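Local atomic coordinates of putative acyl-CoA dehydrogenase (Burkholderia xenovorans, PDB entry 5JSC), a protein that binds flavin-adenine dinucleotide and belongs to the acyl-CoA dehydrogenase family of flavoproteins, with helical N- and C-terminal domains and a middle domain of beta strands. Residues E32-W40 / E63-Y72. Sequence-based numbering, arbitrary orientation.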
# COMPACT_ATOMS: atom_id res chain seq x y z
N GLU C 32 -28.14 -19.71 -15.12
CA GLU C 32 -29.26 -19.25 -15.92
C GLU C 32 -29.73 -17.87 -15.47
O GLU C 32 -30.06 -17.02 -16.30
CB GLU C 32 -30.39 -20.28 -15.86
CG GLU C 32 -30.02 -21.53 -16.63
CD GLU C 32 -30.87 -22.71 -16.27
OE1 GLU C 32 -31.83 -22.55 -15.47
OE2 GLU C 32 -30.57 -23.81 -16.78
N LEU C 33 -29.74 -17.63 -14.16
CA LEU C 33 -30.14 -16.31 -13.66
C LEU C 33 -29.17 -15.24 -14.14
O LEU C 33 -29.59 -14.15 -14.54
CB LEU C 33 -30.21 -16.33 -12.13
CG LEU C 33 -30.44 -14.98 -11.44
CD1 LEU C 33 -31.35 -15.14 -10.23
CD2 LEU C 33 -29.12 -14.31 -11.01
N ALA C 34 -27.86 -15.54 -14.09
CA ALA C 34 -26.87 -14.58 -14.54
C ALA C 34 -27.09 -14.21 -16.00
O ALA C 34 -26.97 -13.03 -16.38
CB ALA C 34 -25.46 -15.14 -14.35
N ALA C 35 -27.40 -15.19 -16.84
CA ALA C 35 -27.67 -14.89 -18.24
C ALA C 35 -28.95 -14.08 -18.39
O ALA C 35 -29.01 -13.15 -19.21
CB ALA C 35 -27.75 -16.18 -19.06
N GLY C 36 -29.97 -14.40 -17.59
CA GLY C 36 -31.23 -13.70 -17.70
C GLY C 36 -31.13 -12.24 -17.28
O GLY C 36 -31.66 -11.36 -17.97
N ILE C 37 -30.45 -11.97 -16.17
CA ILE C 37 -30.36 -10.57 -15.75
C ILE C 37 -29.44 -9.79 -16.69
O ILE C 37 -29.69 -8.61 -16.97
CB ILE C 37 -29.95 -10.45 -14.26
CG1 ILE C 37 -30.00 -8.99 -13.81
CG2 ILE C 37 -28.58 -11.06 -13.99
CD1 ILE C 37 -31.38 -8.38 -13.85
N GLU C 38 -28.40 -10.43 -17.23
CA GLU C 38 -27.57 -9.75 -18.23
C GLU C 38 -28.38 -9.37 -19.46
O GLU C 38 -28.26 -8.25 -19.98
CB GLU C 38 -26.38 -10.63 -18.63
CG GLU C 38 -25.54 -10.08 -19.79
CD GLU C 38 -24.89 -8.72 -19.51
OE1 GLU C 38 -24.72 -8.35 -18.33
OE2 GLU C 38 -24.53 -8.03 -20.49
N ALA C 39 -29.22 -10.29 -19.96
CA ALA C 39 -30.05 -9.97 -21.11
C ALA C 39 -31.03 -8.85 -20.78
O ALA C 39 -31.30 -7.98 -21.63
CB ALA C 39 -30.80 -11.22 -21.58
N TRP C 40 -31.60 -8.86 -19.57
CA TRP C 40 -32.49 -7.77 -19.17
C TRP C 40 -31.75 -6.44 -19.20
O TRP C 40 -32.27 -5.44 -19.70
CB TRP C 40 -33.09 -8.05 -17.78
CG TRP C 40 -34.09 -6.99 -17.37
CD1 TRP C 40 -35.45 -7.02 -17.56
CD2 TRP C 40 -33.81 -5.73 -16.74
NE1 TRP C 40 -36.03 -5.86 -17.08
CE2 TRP C 40 -35.04 -5.05 -16.57
CE3 TRP C 40 -32.64 -5.10 -16.29
CZ2 TRP C 40 -35.14 -3.79 -15.99
CZ3 TRP C 40 -32.73 -3.85 -15.71
CH2 TRP C 40 -33.97 -3.21 -15.56
N GLU C 63 -40.23 -1.87 -13.43
CA GLU C 63 -39.75 -2.74 -14.51
C GLU C 63 -39.09 -3.99 -13.96
O GLU C 63 -39.33 -5.10 -14.45
CB GLU C 63 -38.78 -1.98 -15.40
CG GLU C 63 -39.38 -0.84 -16.19
CD GLU C 63 -38.34 -0.08 -16.99
OE1 GLU C 63 -37.13 -0.33 -16.78
OE2 GLU C 63 -38.73 0.77 -17.82
N LEU C 64 -38.21 -3.83 -12.97
CA LEU C 64 -37.58 -4.99 -12.35
C LEU C 64 -38.63 -5.88 -11.71
O LEU C 64 -38.54 -7.11 -11.78
CB LEU C 64 -36.55 -4.54 -11.32
CG LEU C 64 -35.27 -3.92 -11.87
CD1 LEU C 64 -34.53 -3.18 -10.76
CD2 LEU C 64 -34.37 -4.98 -12.49
N GLY C 65 -39.65 -5.27 -11.10
CA GLY C 65 -40.71 -6.05 -10.49
C GLY C 65 -41.48 -6.87 -11.51
O GLY C 65 -41.71 -8.07 -11.32
N ALA C 66 -41.87 -6.23 -12.62
CA ALA C 66 -42.64 -6.93 -13.65
C ALA C 66 -41.84 -8.06 -14.27
O ALA C 66 -42.43 -9.07 -14.69
CB ALA C 66 -43.09 -5.94 -14.72
N ALA C 67 -40.52 -7.92 -14.34
CA ALA C 67 -39.67 -8.95 -14.93
C ALA C 67 -39.33 -10.08 -13.97
O ALA C 67 -38.70 -11.05 -14.38
CB ALA C 67 -38.37 -8.32 -15.45
N GLY C 68 -39.75 -9.98 -12.70
CA GLY C 68 -39.53 -11.03 -11.74
C GLY C 68 -38.25 -10.92 -10.93
O GLY C 68 -37.99 -11.78 -10.08
N TRP C 69 -37.46 -9.86 -11.12
CA TRP C 69 -36.15 -9.83 -10.49
C TRP C 69 -36.20 -9.42 -9.02
O TRP C 69 -35.23 -9.68 -8.30
CB TRP C 69 -35.21 -8.91 -11.27
CG TRP C 69 -34.98 -9.42 -12.67
CD1 TRP C 69 -35.25 -8.77 -13.83
CD2 TRP C 69 -34.45 -10.70 -13.04
NE1 TRP C 69 -34.92 -9.56 -14.91
CE2 TRP C 69 -34.43 -10.75 -14.45
CE3 TRP C 69 -33.99 -11.81 -12.32
CZ2 TRP C 69 -33.98 -11.87 -15.15
CZ3 TRP C 69 -33.53 -12.92 -13.02
CH2 TRP C 69 -33.54 -12.94 -14.42
N LEU C 70 -37.29 -8.80 -8.56
CA LEU C 70 -37.39 -8.41 -7.16
C LEU C 70 -37.83 -9.55 -6.25
O LEU C 70 -37.80 -9.40 -5.03
CB LEU C 70 -38.35 -7.22 -7.01
CG LEU C 70 -37.98 -5.99 -7.85
CD1 LEU C 70 -38.99 -4.87 -7.60
CD2 LEU C 70 -36.55 -5.50 -7.58
N LYS C 71 -38.23 -10.69 -6.82
CA LYS C 71 -38.65 -11.81 -6.00
C LYS C 71 -37.49 -12.42 -5.21
O LYS C 71 -37.73 -13.05 -4.18
CB LYS C 71 -39.29 -12.89 -6.87
CG LYS C 71 -40.51 -12.40 -7.66
CD LYS C 71 -41.14 -13.51 -8.52
CE LYS C 71 -41.54 -14.73 -7.70
NZ LYS C 71 -42.21 -15.76 -8.55
N TYR C 72 -36.26 -12.24 -5.68
CA TYR C 72 -35.13 -12.91 -5.04
C TYR C 72 -34.75 -12.27 -3.71
O TYR C 72 -34.13 -12.94 -2.88
CB TYR C 72 -33.92 -12.93 -5.99
CG TYR C 72 -34.18 -13.85 -7.15
CD1 TYR C 72 -33.93 -15.21 -7.03
CD2 TYR C 72 -34.71 -13.37 -8.34
CE1 TYR C 72 -34.18 -16.08 -8.07
CE2 TYR C 72 -34.98 -14.24 -9.39
CZ TYR C 72 -34.71 -15.59 -9.25
OH TYR C 72 -34.97 -16.45 -10.28
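Trp40 and Trp69 meet as a T-shaped pair: the pyrrole edge of Trp69 is directed at the face of Trp40, with the five-membered rings 5.0 Å apart between centroids and their planes at 74°. With its CG anti to the backbone N (chi1 -176°), Trp40 reaches across to the end of helix 53-66, while NE1 of Trp69 comes to 3.7 Å from CG of Trp40.

Two CH-pi contacts bear on this pair and a third lies beside it. Ile37 CD1 stands almost exactly on the normal of the Trp69 five-membered ring, 3.7 Å from its centroid; Leu64 CD2 lies over the six-membered ring of Trp40. The separate one places Leu33 CD1 over the Tyr72 face.

Plain van der Waals packing completes the interface, which has no hydrogen bond across it. The benzo end of Trp69 rests on the backbone at Gly36, with CZ2 3.6 Å from Gly36 C, and Ala67 CB touches Trp40 NE1 at 3.8 Å.

A Schellman motif at Gly68, at positive phi, ends helix 53-66 just ahead of Trp69, whose side chain faces helix 28-44.

The contact thus joins helix 28-44 to the last turn of helix 53-66 and the residues that follow it, in the N-terminal domain; helix 88-101 adds Leu94 against Ile37 and Trp69, and helix 103-122 sets Leu109 against Leu64 and Trp69.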